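Local atomic coordinates of histidinol dehydrogenase (Elizabethkingia anophelis NUHP1, PDB entry 6AN0), a protein that probably catalyses the two successive NAD-dependent oxidations that turn L-histidinol into L-histidine, the closing step of histidine biosynthesis, with one zinc ion per subunit. Residues S324-L332 with H371-R380; P253-L261 with Q284-L293. One frame throughout, in Å; residues are numbered along the deposited sequence.

Interaction 1: S324-L332 with H371-R380; sequences SNLYAPEHL and HTLPTNGYAR. With EDO (1,2-ethanediol), chain G.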
ATOM      1  N   SER A 324      20.949  13.019  -1.679  1.00 23.69           N
ATOM      2  CA  SER A 324      19.686  12.872  -0.959  1.00 25.19           C
ATOM      3  C   SER A 324      18.797  11.820  -1.611  1.00 23.02           C
ATOM      4  O   SER A 324      18.120  11.047  -0.920  1.00 23.63           O
ATOM      5  CB  SER A 324      18.956  14.220  -0.893  1.00 21.63           C
ATOM      6  OG  SER A 324      17.755  14.114  -0.138  1.00 22.23           O
ATOM      7  N   ASN A 325      18.785  11.775  -2.947  1.00 20.65           N
ATOM      8  CA  ASN A 325      17.944  10.813  -3.651  1.00 22.40           C
ATOM      9  C   ASN A 325      18.418   9.381  -3.418  1.00 32.46           C
ATOM     10  O   ASN A 325      17.598   8.454  -3.364  1.00 27.15           O
ATOM     11  CB  ASN A 325      17.908  11.141  -5.150  1.00 23.74           C
ATOM     12  CG  ASN A 325      17.064  12.384  -5.474  1.00 23.65           C
ATOM     13  OD1 ASN A 325      16.151  12.750  -4.728  1.00 23.61           O
ATOM     14  ND2 ASN A 325      17.354  13.015  -6.614  1.00 22.67           N
ATOM     15  N   LEU A 326      19.726   9.184  -3.249  1.00 25.88           N
ATOM     16  CA  LEU A 326      20.245   7.868  -2.883  1.00 25.96           C
ATOM     17  C   LEU A 326      19.913   7.515  -1.433  1.00 28.24           C
ATOM     18  O   LEU A 326      19.670   6.344  -1.116  1.00 27.05           O
ATOM     19  CB  LEU A 326      21.762   7.823  -3.102  1.00 24.53           C
ATOM     20  CG  LEU A 326      22.261   7.943  -4.546  1.00 30.82           C
ATOM     21  CD1 LEU A 326      23.785   7.884  -4.607  1.00 41.70           C
ATOM     22  CD2 LEU A 326      21.656   6.867  -5.411  1.00 39.12           C
ATOM     23  N   TYR A 327      19.915   8.511  -0.536  1.00 23.67           N
ATOM     24  CA  TYR A 327      19.643   8.264   0.882  1.00 26.71           C
ATOM     25  C   TYR A 327      18.154   8.017   1.140  1.00 26.46           C
ATOM     26  O   TYR A 327      17.792   7.181   1.984  1.00 23.40           O
ATOM     27  CB  TYR A 327      20.143   9.454   1.705  1.00 23.32           C
ATOM     28  CG  TYR A 327      19.930   9.349   3.204  1.00 24.78           C
ATOM     29  CD1 TYR A 327      20.817   8.638   4.010  1.00 26.40           C
ATOM     30  CD2 TYR A 327      18.853   9.976   3.815  1.00 21.19           C
ATOM     31  CE1 TYR A 327      20.622   8.554   5.382  1.00 27.90           C
ATOM     32  CE2 TYR A 327      18.650   9.901   5.178  1.00 25.29           C
ATOM     33  CZ  TYR A 327      19.539   9.189   5.959  1.00 30.47           C
ATOM     34  OH  TYR A 327      19.340   9.119   7.313  1.00 26.99           O
ATOM     35  N   ALA A 328      17.278   8.752   0.432  1.00 23.10           N
ATOM     36  CA  ALA A 328      15.816   8.667   0.518  1.00 24.02           C
ATOM     37  C   ALA A 328      15.343   9.002   1.930  1.00 21.18           C
ATOM     38  O   ALA A 328      14.850   8.121   2.652  1.00 21.70           O
ATOM     39  CB  ALA A 328      15.327   7.281   0.086  1.00 21.59           C
ATOM     40  N   PRO A 329      15.458  10.265   2.345  1.00 18.06           N
ATOM     41  CA  PRO A 329      15.204  10.624   3.745  1.00 17.49           C
ATOM     42  C   PRO A 329      13.720  10.670   4.097  1.00 21.69           C
ATOM     43  O   PRO A 329      12.860  11.002   3.276  1.00 23.33           O
ATOM     44  CB  PRO A 329      15.824  12.024   3.864  1.00 16.64           C
ATOM     45  CG  PRO A 329      15.657  12.610   2.452  1.00 17.36           C
ATOM     46  CD  PRO A 329      15.885  11.420   1.530  1.00 17.68           C
ATOM     47  N   GLU A 330      13.424  10.341   5.357  1.00 18.03           N
ATOM     48  CA  GLU A 330      12.063  10.538   5.860  1.00 17.11           C
ATOM     49  C   GLU A 330      11.644  12.008   5.744  1.00 18.32           C
ATOM     50  O   GLU A 330      10.553  12.321   5.252  1.00 17.88           O
ATOM     51  CB  GLU A 330      11.969  10.073   7.313  1.00 21.87           C
ATOM     52  CG  GLU A 330      10.579  10.236   7.900  1.00 22.98           C
ATOM     53  CD  GLU A 330      10.556  10.160   9.414  1.00 32.11           C
ATOM     54  OE1 GLU A 330      11.624  10.308  10.037  1.00 29.73           O
ATOM     55  OE2 GLU A 330       9.458   9.984   9.977  1.00 27.30           O
ATOM     56  N   HIS A 331      12.499  12.924   6.204  1.00 18.76           N
ATOM     57  CA  HIS A 331      12.274  14.361   6.069  1.00 18.09           C
ATOM     58  C   HIS A 331      13.436  14.989   5.319  1.00 18.07           C
ATOM     59  O   HIS A 331      14.601  14.678   5.599  1.00 17.05           O
ATOM     60  CB  HIS A 331      12.183  15.066   7.425  1.00 22.09           C
ATOM     61  CG  HIS A 331      11.172  14.490   8.357  1.00 22.30           C
ATOM     62  ND1 HIS A 331      11.498  13.550   9.313  1.00 24.77           N
ATOM     63  CD2 HIS A 331       9.855  14.755   8.516  1.00 25.18           C
ATOM     64  CE1 HIS A 331      10.417  13.248  10.010  1.00 25.71           C
ATOM     65  NE2 HIS A 331       9.407  13.964   9.546  1.00 27.67           N
ATOM     66  N   LEU A 332      13.126  15.896   4.397  1.00 17.87           N
ATOM     67  CA  LEU A 332      14.139  16.628   3.638  1.00 16.75           C
ATOM     68  C   LEU A 332      13.912  18.116   3.856  1.00 18.47           C
ATOM     69  O   LEU A 332      12.822  18.615   3.583  1.00 19.27           O
ATOM     70  CB  LEU A 332      14.037  16.290   2.149  1.00 16.10           C
ATOM     71  CG  LEU A 332      14.888  17.135   1.200  1.00 18.54           C
ATOM     72  CD1 LEU A 332      16.372  16.976   1.566  1.00 18.28           C
ATOM     73  CD2 LEU A 332      14.647  16.720  -0.248  1.00 16.93           C
ATOM     74  N   HIS A 371       2.674  13.582   9.489  1.00 22.42           N
ATOM     75  CA  HIS A 371       4.007  13.276   9.998  1.00 20.52           C
ATOM     76  C   HIS A 371       4.285  11.781  10.095  1.00 18.12           C
ATOM     77  O   HIS A 371       5.385  11.394  10.527  1.00 22.38           O
ATOM     78  CB  HIS A 371       4.261  13.994  11.347  1.00 21.15           C
ATOM     79  CG  HIS A 371       3.629  13.368  12.562  1.00 24.46           C
ATOM     80  ND1 HIS A 371       3.360  14.104  13.699  1.00 27.01           N
ATOM     81  CD2 HIS A 371       3.277  12.090  12.855  1.00 29.39           C
ATOM     82  CE1 HIS A 371       2.853  13.313  14.629  1.00 28.81           C
ATOM     83  NE2 HIS A 371       2.792  12.086  14.142  1.00 30.34           N
ATOM     84  N   THR A 372       3.322  10.930   9.721  1.00 21.82           N
ATOM     85  CA  THR A 372       3.514   9.471   9.751  1.00 19.36           C
ATOM     86  C   THR A 372       4.110   9.070   8.403  1.00 21.50           C
ATOM     87  O   THR A 372       3.392   8.901   7.410  1.00 23.98           O
ATOM     88  CB  THR A 372       2.203   8.752  10.047  1.00 20.84           C
ATOM     89  OG1 THR A 372       1.642   9.289  11.249  1.00 24.44           O
ATOM     90  CG2 THR A 372       2.458   7.267  10.301  1.00 23.33           C
ATOM     91  N   LEU A 373       5.433   8.922   8.373  1.00 20.24           N
ATOM     92  CA  LEU A 373       6.227   8.948   7.152  1.00 20.12           C
ATOM     93  C   LEU A 373       7.195   7.776   7.079  1.00 20.23           C
ATOM     94  O   LEU A 373       7.649   7.272   8.108  1.00 20.94           O
ATOM     95  CB  LEU A 373       7.028  10.250   7.071  1.00 18.05           C
ATOM     96  CG  LEU A 373       6.218  11.533   6.941  1.00 20.10           C
ATOM     97  CD1 LEU A 373       7.087  12.731   7.323  1.00 21.98           C
ATOM     98  CD2 LEU A 373       5.744  11.665   5.502  1.00 20.74           C
ATOM     99  N   PRO A 374       7.555   7.351   5.864  1.00 18.44           N
ATOM    100  CA  PRO A 374       8.460   6.199   5.697  1.00 19.98           C
ATOM    101  C   PRO A 374       9.903   6.573   6.003  1.00 19.00           C
ATOM    102  O   PRO A 374      10.436   7.563   5.488  1.00 26.08           O
ATOM    103  CB  PRO A 374       8.294   5.829   4.217  1.00 20.39           C
ATOM    104  CG  PRO A 374       7.939   7.129   3.569  1.00 20.02           C
ATOM    105  CD  PRO A 374       7.047   7.847   4.569  1.00 18.39           C
ATOM    106  N   THR A 375      10.533   5.765   6.819  1.00 21.02           N
ATOM    107  CA  THR A 375      11.878   6.011   7.312  1.00 22.47           C
ATOM    108  C   THR A 375      12.806   4.875   6.863  1.00 24.13           C
ATOM    109  O   THR A 375      12.373   3.898   6.241  1.00 25.52           O
ATOM    110  CB  THR A 375      11.826   6.147   8.831  1.00 29.45           C
ATOM    111  OG1 THR A 375      12.972   6.874   9.291  1.00 48.42           O
ATOM    112  CG2 THR A 375      11.787   4.762   9.426  1.00 23.78           C
ATOM    113  N   ASN A 376      14.101   5.019   7.159  1.00 21.45           N
ATOM    114  CA  ASN A 376      15.092   3.963   6.930  1.00 24.61           C
ATOM    115  C   ASN A 376      15.191   3.590   5.451  1.00 29.68           C
ATOM    116  O   ASN A 376      15.536   2.454   5.105  1.00 30.83           O
ATOM    117  CB  ASN A 376      14.780   2.724   7.776  1.00 26.26           C
ATOM    118  CG  ASN A 376      15.981   1.813   7.956  1.00 45.01           C
ATOM    119  OD1 ASN A 376      17.129   2.242   7.850  1.00 53.10           O
ATOM    120  ND2 ASN A 376      15.715   0.540   8.222  1.00 54.97           N
ATOM    121  N   GLY A 377      14.896   4.544   4.568  1.00 21.85           N
ATOM    122  CA  GLY A 377      14.946   4.310   3.142  1.00 22.91           C
ATOM    123  C   GLY A 377      13.651   3.828   2.534  1.00 26.29           C
ATOM    124  O   GLY A 377      13.586   3.658   1.309  1.00 25.03           O
ATOM    125  N   TYR A 378      12.605   3.614   3.340  1.00 22.04           N
ATOM    126  CA  TYR A 378      11.321   3.231   2.770  1.00 22.18           C
ATOM    127  C   TYR A 378      10.672   4.347   1.967  1.00 19.74           C
ATOM    128  O   TYR A 378       9.642   4.105   1.329  1.00 21.25           O
ATOM    129  CB  TYR A 378      10.382   2.742   3.868  1.00 18.41           C
ATOM    130  CG  TYR A 378      10.746   1.332   4.297  1.00 23.35           C
ATOM    131  CD1 TYR A 378      10.579   0.260   3.422  1.00 18.46           C
ATOM    132  CD2 TYR A 378      11.285   1.077   5.546  1.00 23.64           C
ATOM    133  CE1 TYR A 378      10.911  -1.028   3.791  1.00 23.37           C
ATOM    134  CE2 TYR A 378      11.637  -0.225   5.925  1.00 27.75           C
ATOM    135  CZ  TYR A 378      11.441  -1.266   5.036  1.00 29.54           C
ATOM    136  OH  TYR A 378      11.772  -2.553   5.392  1.00 31.49           O
ATOM    137  N   ALA A 379      11.243   5.553   1.956  1.00 19.86           N
ATOM    138  CA  ALA A 379      10.733   6.547   1.019  1.00 20.53           C
ATOM    139  C   ALA A 379      11.006   6.146  -0.430  1.00 20.14           C
ATOM    140  O   ALA A 379      10.416   6.745  -1.340  1.00 20.52           O
ATOM    141  CB  ALA A 379      11.328   7.931   1.318  1.00 18.89           C
ATOM    142  N   ARG A 380      11.844   5.122  -0.664  1.00 18.95           N
ATOM    143  CA  ARG A 380      12.022   4.606  -2.018  1.00 18.57           C
ATOM    144  C   ARG A 380      10.779   3.913  -2.554  1.00 22.61           C
ATOM    145  O   ARG A 380      10.643   3.782  -3.777  1.00 23.25           O
ATOM    146  CB  ARG A 380      13.184   3.601  -2.073  1.00 20.03           C
ATOM    147  CG  ARG A 380      14.504   4.221  -1.678  1.00 27.76           C
ATOM    148  CD  ARG A 380      15.655   3.210  -1.683  1.00 29.99           C
ATOM    149  NE  ARG A 380      16.861   3.828  -1.119  1.00 35.47           N
ATOM    150  CZ  ARG A 380      17.447   3.443   0.010  1.00 38.84           C
ATOM    151  NH1 ARG A 380      16.951   2.421   0.692  1.00 32.99           N
ATOM    152  NH2 ARG A 380      18.538   4.072   0.456  1.00 29.60           N
TER
HETATM  153  C1  EDO G 506      14.108  -0.603   2.126  1.00 42.89           C
HETATM  154  O1  EDO G 506      14.794   0.233   3.064  1.00 47.02           O
HETATM  155  C2  EDO G 506      13.672   0.226   0.920  1.00 36.07           C
HETATM  156  O2  EDO G 506      14.804   0.423   0.064  1.00 41.99           O
HETATM  157  O   HOH W   1      17.224   5.802  -3.305  1.00 32.45           O
HETATM  158  O   HOH W   2      12.935   6.807   4.161  1.00 19.42           O
HETATM  159  O   HOH W   3       7.628  12.673  11.422  1.00 46.62           O
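Arg380 and Leu326 make the direct hydrogen bond of this contact: NH2 of Arg380 donates to Leu326 O at 3.0 Å, almost perfectly straight (179°), with the acceptor in the guanidinium plane. Leu326 lies in the last turn of helix 317-327, where carbonyls run out of helical partners, and a long cationic side chain suits that end. An extended chain from CG to NE brings the group there, and NH1 turns to a bound ethanediol, probably from the crystallisation liquor.

Water carries the other polar links. One water accepts from Arg380 NE and donates to Asn325 O. A second donates to Ala328 O (2.8 Å) and Pro374 O (2.9 Å) and accepts from Ala379 N, knitting the helix exit to the type I' turn Thr375-Tyr378, whose positive-phi central positions suit Asn376 and Gly377. A third joins His331 NE2 to His371 O. Weaker than these is a bent CA-H...O contact, Glu330 CA to Pro374 O, 3.4 Å.

Nonpolar contact fills the intervals. Ala328, itself at positive phi, sets CB 3.6 Å from Arg380 CG, and its small methyl also meets that of Ala379. Leu373 crosses Glu330 at about a right angle, its CB 3.6 Å from Glu330 CG, while its CD1 comes obliquely to the His331 ring, 3.4 Å from NE2.

With CG anti to the backbone N (chi1 -179°) and an extended chain, Glu330 runs past Thr375, whose OG1 bonds to Pro240 O, and comes close to Ser241, predicted to bind substrate. His331 ND1 is held by Glu242 O. Glu330 and His331 are the predicted proton acceptors, so segment 371-380 probably forms part of the active-site wall, meeting them mainly through carbon and, at His331 NE2, through water.

Interaction 2: P253-L261 with Q284-L293; sequences PEFVAADLL and QTLMQVENQL
Ala257 presses its methyl group between two turns of helix 284-293, as a knob in the hole formed by Thr285, Gln288, Val289 and Gln292; CB lies 3.4 Å from Gln288 CB and 3.6 Å from Val289 CG2. So small a side chain lets the axes approach to 8.0 Å, crossing at -55°. The reciprocal knob is Thr285, whose methyl CG2, anti to the backbone N, is tight against Val256 CG1 at 3.5 Å. Its hydroxyl OG1 bonds back to Ile281 O within its own helix. Helix 253-264 is the connection of a beta-alpha-beta crossover between the neighbouring parallel strands 242-247 and 271-276 of the Rossmann-like sheet, and helix 279-293 follows the second strand; Val256, Leu260 and Thr285 turn inward to the strands. Gln292 is a third knob and a polar one. Its extended chain carries NE2 to Glu254 O at 3.2 Å, in the carbonyl plane and on a lone pair, although that oxygen already accepts from Ala258 N. The same amide nitrogen donates to Gln288 OE1 (3.2 Å), so two bonds lying in the plane of the Gln292 amide hold its rotation. Beyond it Leu261 lays CD1 against Gln292 CB at 3.5 Å, and its CD2 meets Leu293 CD1 and Val289 CG1.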
ATOM      1  N   PRO A 253      22.653  29.249   9.824  1.00 29.57           N
ATOM      2  CA  PRO A 253      23.221  28.163  10.642  1.00 25.74           C
ATOM      3  C   PRO A 253      22.518  27.963  11.977  1.00 28.68           C
ATOM      4  O   PRO A 253      22.436  26.819  12.447  1.00 25.33           O
ATOM      5  CB  PRO A 253      24.686  28.591  10.815  1.00 28.39           C
ATOM      6  CG  PRO A 253      24.967  29.384   9.580  1.00 34.49           C
ATOM      7  CD  PRO A 253      23.694  30.149   9.304  1.00 28.23           C
ATOM      8  N   GLU A 254      22.005  29.028  12.607  1.00 28.39           N
ATOM      9  CA  GLU A 254      21.241  28.837  13.838  1.00 31.82           C
ATOM     10  C   GLU A 254      19.984  28.019  13.579  1.00 32.81           C
ATOM     11  O   GLU A 254      19.627  27.149  14.382  1.00 26.64           O
ATOM     12  CB  GLU A 254      20.860  30.174  14.472  1.00 30.04           C
ATOM     13  CG  GLU A 254      20.165  29.985  15.830  1.00 30.94           C
ATOM     14  CD  GLU A 254      19.610  31.270  16.407  1.00 42.38           C
ATOM     15  OE1 GLU A 254      19.117  32.120  15.633  1.00 45.64           O
ATOM     16  OE2 GLU A 254      19.663  31.425  17.640  1.00 39.95           O
ATOM     17  N   PHE A 255      19.294  28.294  12.465  1.00 28.38           N
ATOM     18  CA  PHE A 255      18.083  27.545  12.129  1.00 24.85           C
ATOM     19  C   PHE A 255      18.413  26.092  11.816  1.00 27.11           C
ATOM     20  O   PHE A 255      17.725  25.171  12.274  1.00 22.98           O
ATOM     21  CB  PHE A 255      17.366  28.163  10.922  1.00 21.13           C
ATOM     22  CG  PHE A 255      16.807  29.545  11.139  1.00 24.12           C
ATOM     23  CD1 PHE A 255      16.993  30.242  12.323  1.00 23.99           C
ATOM     24  CD2 PHE A 255      16.082  30.156  10.112  1.00 24.38           C
ATOM     25  CE1 PHE A 255      16.474  31.506  12.480  1.00 28.34           C
ATOM     26  CE2 PHE A 255      15.563  31.422  10.265  1.00 27.97           C
ATOM     27  CZ  PHE A 255      15.762  32.106  11.450  1.00 34.75           C
ATOM     28  N   VAL A 256      19.456  25.870  11.008  1.00 24.31           N
ATOM     29  CA  VAL A 256      19.810  24.512  10.602  1.00 25.92           C
ATOM     30  C   VAL A 256      20.194  23.671  11.816  1.00 23.49           C
ATOM     31  O   VAL A 256      19.760  22.520  11.954  1.00 24.52           O
ATOM     32  CB  VAL A 256      20.939  24.546   9.551  1.00 25.12           C
ATOM     33  CG1 VAL A 256      21.475  23.142   9.291  1.00 20.80           C
ATOM     34  CG2 VAL A 256      20.436  25.172   8.240  1.00 27.05           C
ATOM     35  N   ALA A 257      21.008  24.228  12.713  1.00 23.98           N
ATOM     36  CA  ALA A 257      21.367  23.495  13.926  1.00 22.92           C
ATOM     37  C   ALA A 257      20.134  23.120  14.743  1.00 23.95           C
ATOM     38  O   ALA A 257      20.022  21.987  15.237  1.00 26.36           O
ATOM     39  CB  ALA A 257      22.328  24.327  14.769  1.00 24.72           C
ATOM     40  N   ALA A 258      19.195  24.058  14.896  1.00 27.36           N
ATOM     41  CA  ALA A 258      17.976  23.770  15.649  1.00 21.21           C
ATOM     42  C   ALA A 258      17.152  22.671  14.984  1.00 25.20           C
ATOM     43  O   ALA A 258      16.574  21.816  15.671  1.00 24.11           O
ATOM     44  CB  ALA A 258      17.147  25.048  15.808  1.00 20.95           C
ATOM     45  N   ASP A 259      17.093  22.667  13.649  1.00 24.51           N
ATOM     46  CA  ASP A 259      16.364  21.617  12.936  1.00 23.96           C
ATOM     47  C   ASP A 259      17.002  20.249  13.162  1.00 25.34           C
ATOM     48  O   ASP A 259      16.305  19.266  13.454  1.00 24.55           O
ATOM     49  CB  ASP A 259      16.295  21.948  11.444  1.00 21.88           C
ATOM     50  CG  ASP A 259      15.444  23.186  11.168  1.00 30.41           C
ATOM     51  OD1 ASP A 259      14.557  23.482  11.997  1.00 31.03           O
ATOM     52  OD2 ASP A 259      15.651  23.858  10.132  1.00 32.63           O
ATOM     53  N   LEU A 260      18.327  20.167  13.023  1.00 23.28           N
ATOM     54  CA  LEU A 260      19.033  18.920  13.305  1.00 26.04           C
ATOM     55  C   LEU A 260      18.756  18.444  14.722  1.00 26.95           C
ATOM     56  O   LEU A 260      18.487  17.258  14.951  1.00 25.99           O
ATOM     57  CB  LEU A 260      20.536  19.103  13.106  1.00 24.27           C
ATOM     58  CG  LEU A 260      21.027  19.436  11.700  1.00 28.79           C
ATOM     59  CD1 LEU A 260      22.522  19.692  11.746  1.00 31.06           C
ATOM     60  CD2 LEU A 260      20.679  18.294  10.738  1.00 21.70           C
ATOM     61  N   LEU A 261      18.846  19.352  15.695  1.00 21.76           N
ATOM     62  CA  LEU A 261      18.655  18.934  17.080  1.00 24.22           C
ATOM     63  C   LEU A 261      17.208  18.555  17.355  1.00 28.35           C
ATOM     64  O   LEU A 261      16.949  17.706  18.213  1.00 25.18           O
ATOM     65  CB  LEU A 261      19.126  20.033  18.027  1.00 20.37           C
ATOM     66  CG  LEU A 261      20.654  20.167  18.063  1.00 26.29           C
ATOM     67  CD1 LEU A 261      21.084  21.400  18.817  1.00 24.71           C
ATOM     68  CD2 LEU A 261      21.270  18.928  18.700  1.00 30.04           C
ATOM     69  N   GLN A 284      29.980  26.682  10.834  1.00 35.38           N
ATOM     70  CA  GLN A 284      29.097  27.545  11.617  1.00 33.28           C
ATOM     71  C   GLN A 284      27.916  26.765  12.185  1.00 34.31           C
ATOM     72  O   GLN A 284      27.505  26.992  13.331  1.00 34.08           O
ATOM     73  CB  GLN A 284      28.596  28.709  10.768  1.00 35.12           C
ATOM     74  CG  GLN A 284      29.602  29.825  10.580  1.00 52.79           C
ATOM     75  CD  GLN A 284      28.994  31.024   9.877  1.00 72.17           C
ATOM     76  OE1 GLN A 284      27.919  31.498  10.252  1.00 80.74           O
ATOM     77  NE2 GLN A 284      29.671  31.512   8.843  1.00 71.63           N
ATOM     78  N   THR A 285      27.349  25.851  11.389  1.00 27.11           N
ATOM     79  CA  THR A 285      26.215  25.058  11.850  1.00 29.58           C
ATOM     80  C   THR A 285      26.619  24.123  12.986  1.00 27.05           C
ATOM     81  O   THR A 285      25.862  23.939  13.944  1.00 31.31           O
ATOM     82  CB  THR A 285      25.625  24.262  10.686  1.00 30.95           C
ATOM     83  OG1 THR A 285      25.236  25.160   9.638  1.00 30.91           O
ATOM     84  CG2 THR A 285      24.408  23.476  11.137  1.00 30.07           C
ATOM     85  N   LEU A 286      27.806  23.520  12.895  1.00 30.72           N
ATOM     86  CA  LEU A 286      28.259  22.622  13.956  1.00 32.80           C
ATOM     87  C   LEU A 286      28.533  23.382  15.246  1.00 33.71           C
ATOM     88  O   LEU A 286      28.279  22.869  16.345  1.00 32.10           O
ATOM     89  CB  LEU A 286      29.505  21.868  13.508  1.00 36.46           C
ATOM     90  CG  LEU A 286      29.249  20.795  12.451  1.00 35.66           C
ATOM     91  CD1 LEU A 286      30.531  20.084  12.067  1.00 48.17           C
ATOM     92  CD2 LEU A 286      28.225  19.818  12.963  1.00 45.52           C
ATOM     93  N   MET A 287      29.071  24.596  15.137  1.00 32.83           N
ATOM     94  CA  MET A 287      29.236  25.432  16.322  1.00 35.22           C
ATOM     95  C   MET A 287      27.892  25.713  16.975  1.00 36.86           C
ATOM     96  O   MET A 287      27.766  25.668  18.205  1.00 37.62           O
ATOM     97  CB  MET A 287      29.931  26.743  15.948  1.00 41.74           C
ATOM     98  CG  MET A 287      31.384  26.594  15.522  1.00 63.84           C
ATOM     99  SD  MET A 287      32.104  28.142  14.922  1.00 81.51           S
ATOM    100  CE  MET A 287      31.817  29.220  16.328  1.00 79.81           C
ATOM    101  N   GLN A 288      26.871  26.007  16.161  1.00 33.86           N
ATOM    102  CA  GLN A 288      25.531  26.225  16.693  1.00 30.06           C
ATOM    103  C   GLN A 288      24.979  24.956  17.331  1.00 30.97           C
ATOM    104  O   GLN A 288      24.306  25.018  18.365  1.00 31.67           O
ATOM    105  CB  GLN A 288      24.600  26.713  15.580  1.00 27.41           C
ATOM    106  CG  GLN A 288      24.756  28.192  15.228  1.00 36.61           C
ATOM    107  CD  GLN A 288      24.132  29.120  16.256  1.00 41.12           C
ATOM    108  OE1 GLN A 288      23.381  28.687  17.129  1.00 36.43           O
ATOM    109  NE2 GLN A 288      24.440  30.409  16.152  1.00 43.01           N
ATOM    110  N   VAL A 289      25.246  23.797  16.723  1.00 27.86           N
ATOM    111  CA  VAL A 289      24.792  22.532  17.301  1.00 28.88           C
ATOM    112  C   VAL A 289      25.388  22.346  18.685  1.00 28.18           C
ATOM    113  O   VAL A 289      24.684  22.004  19.641  1.00 30.13           O
ATOM    114  CB  VAL A 289      25.154  21.353  16.381  1.00 35.82           C
ATOM    115  CG1 VAL A 289      24.992  20.020  17.134  1.00 30.55           C
ATOM    116  CG2 VAL A 289      24.304  21.369  15.122  1.00 30.69           C
ATOM    117  N   GLU A 290      26.702  22.571  18.812  1.00 31.06           N
ATOM    118  CA  GLU A 290      27.358  22.375  20.099  1.00 32.19           C
ATOM    119  C   GLU A 290      26.777  23.307  21.154  1.00 34.90           C
ATOM    120  O   GLU A 290      26.493  22.883  22.281  1.00 37.75           O
ATOM    121  CB  GLU A 290      28.871  22.595  19.965  1.00 39.44           C
ATOM    122  CG  GLU A 290      29.592  21.524  19.154  1.00 51.49           C
ATOM    123  CD  GLU A 290      29.208  20.110  19.573  1.00 67.19           C
ATOM    124  OE1 GLU A 290      28.700  19.350  18.720  1.00 75.29           O
ATOM    125  OE2 GLU A 290      29.407  19.758  20.756  1.00 74.17           O
ATOM    126  N   ASN A 291      26.600  24.587  20.804  1.00 33.15           N
ATOM    127  CA  ASN A 291      26.081  25.555  21.767  1.00 39.17           C
ATOM    128  C   ASN A 291      24.634  25.254  22.142  1.00 34.20           C
ATOM    129  O   ASN A 291      24.277  25.290  23.325  1.00 37.75           O
ATOM    130  CB  ASN A 291      26.204  26.970  21.212  1.00 39.84           C
ATOM    131  CG  ASN A 291      27.630  27.464  21.209  1.00 60.53           C
ATOM    132  OD1 ASN A 291      28.498  26.887  21.868  1.00 69.76           O
ATOM    133  ND2 ASN A 291      27.883  28.543  20.475  1.00 69.53           N
ATOM    134  N   GLN A 292      23.790  24.954  21.153  1.00 33.67           N
ATOM    135  CA  GLN A 292      22.388  24.667  21.443  1.00 28.14           C
ATOM    136  C   GLN A 292      22.214  23.352  22.190  1.00 35.49           C
ATOM    137  O   GLN A 292      21.302  23.229  23.013  1.00 34.00           O
ATOM    138  CB  GLN A 292      21.567  24.639  20.150  1.00 25.47           C
ATOM    139  CG  GLN A 292      21.438  25.991  19.479  1.00 27.40           C
ATOM    140  CD  GLN A 292      20.573  25.929  18.238  1.00 33.52           C
ATOM    141  OE1 GLN A 292      19.606  25.171  18.190  1.00 30.68           O
ATOM    142  NE2 GLN A 292      20.918  26.721  17.225  1.00 30.98           N
ATOM    143  N   LEU A 293      23.071  22.363  21.918  1.00 30.63           N
ATOM    144  CA  LEU A 293      22.948  21.068  22.581  1.00 36.94           C
ATOM    145  C   LEU A 293      23.006  21.208  24.098  1.00 37.29           C
ATOM    146  O   LEU A 293      22.292  20.500  24.817  1.00 37.14           O
ATOM    147  CB  LEU A 293      24.046  20.125  22.088  1.00 37.18           C
ATOM    148  CG  LEU A 293      24.073  18.717  22.689  1.00 36.72           C
ATOM    149  CD1 LEU A 293      22.760  18.006  22.422  1.00 36.86           C
ATOM    150  CD2 LEU A 293      25.232  17.926  22.126  1.00 35.43           C
TER

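How the interactions relate
From the N terminus, interaction 2 comes first: its two helices close a loop of 22 residues that includes strand 271-276. The chain then passes through helix 299-307 and strand 310-313 before interaction 1 opens in the last turns of helix 317-327. That contact closes a longer loop of 38 residues, holding strand 351-354 and helix 360-365, by bringing the segment 371-380 back against the end of helix 317-327 and the start of strand 331-335. The loops therefore stand in series, neither nested nor crossed. The centres of interactions 1 and 2 lie about 22 Å apart, and the two do not touch. Both border strand 242-247 of the same parallel sheet, and each also touches the second subunit.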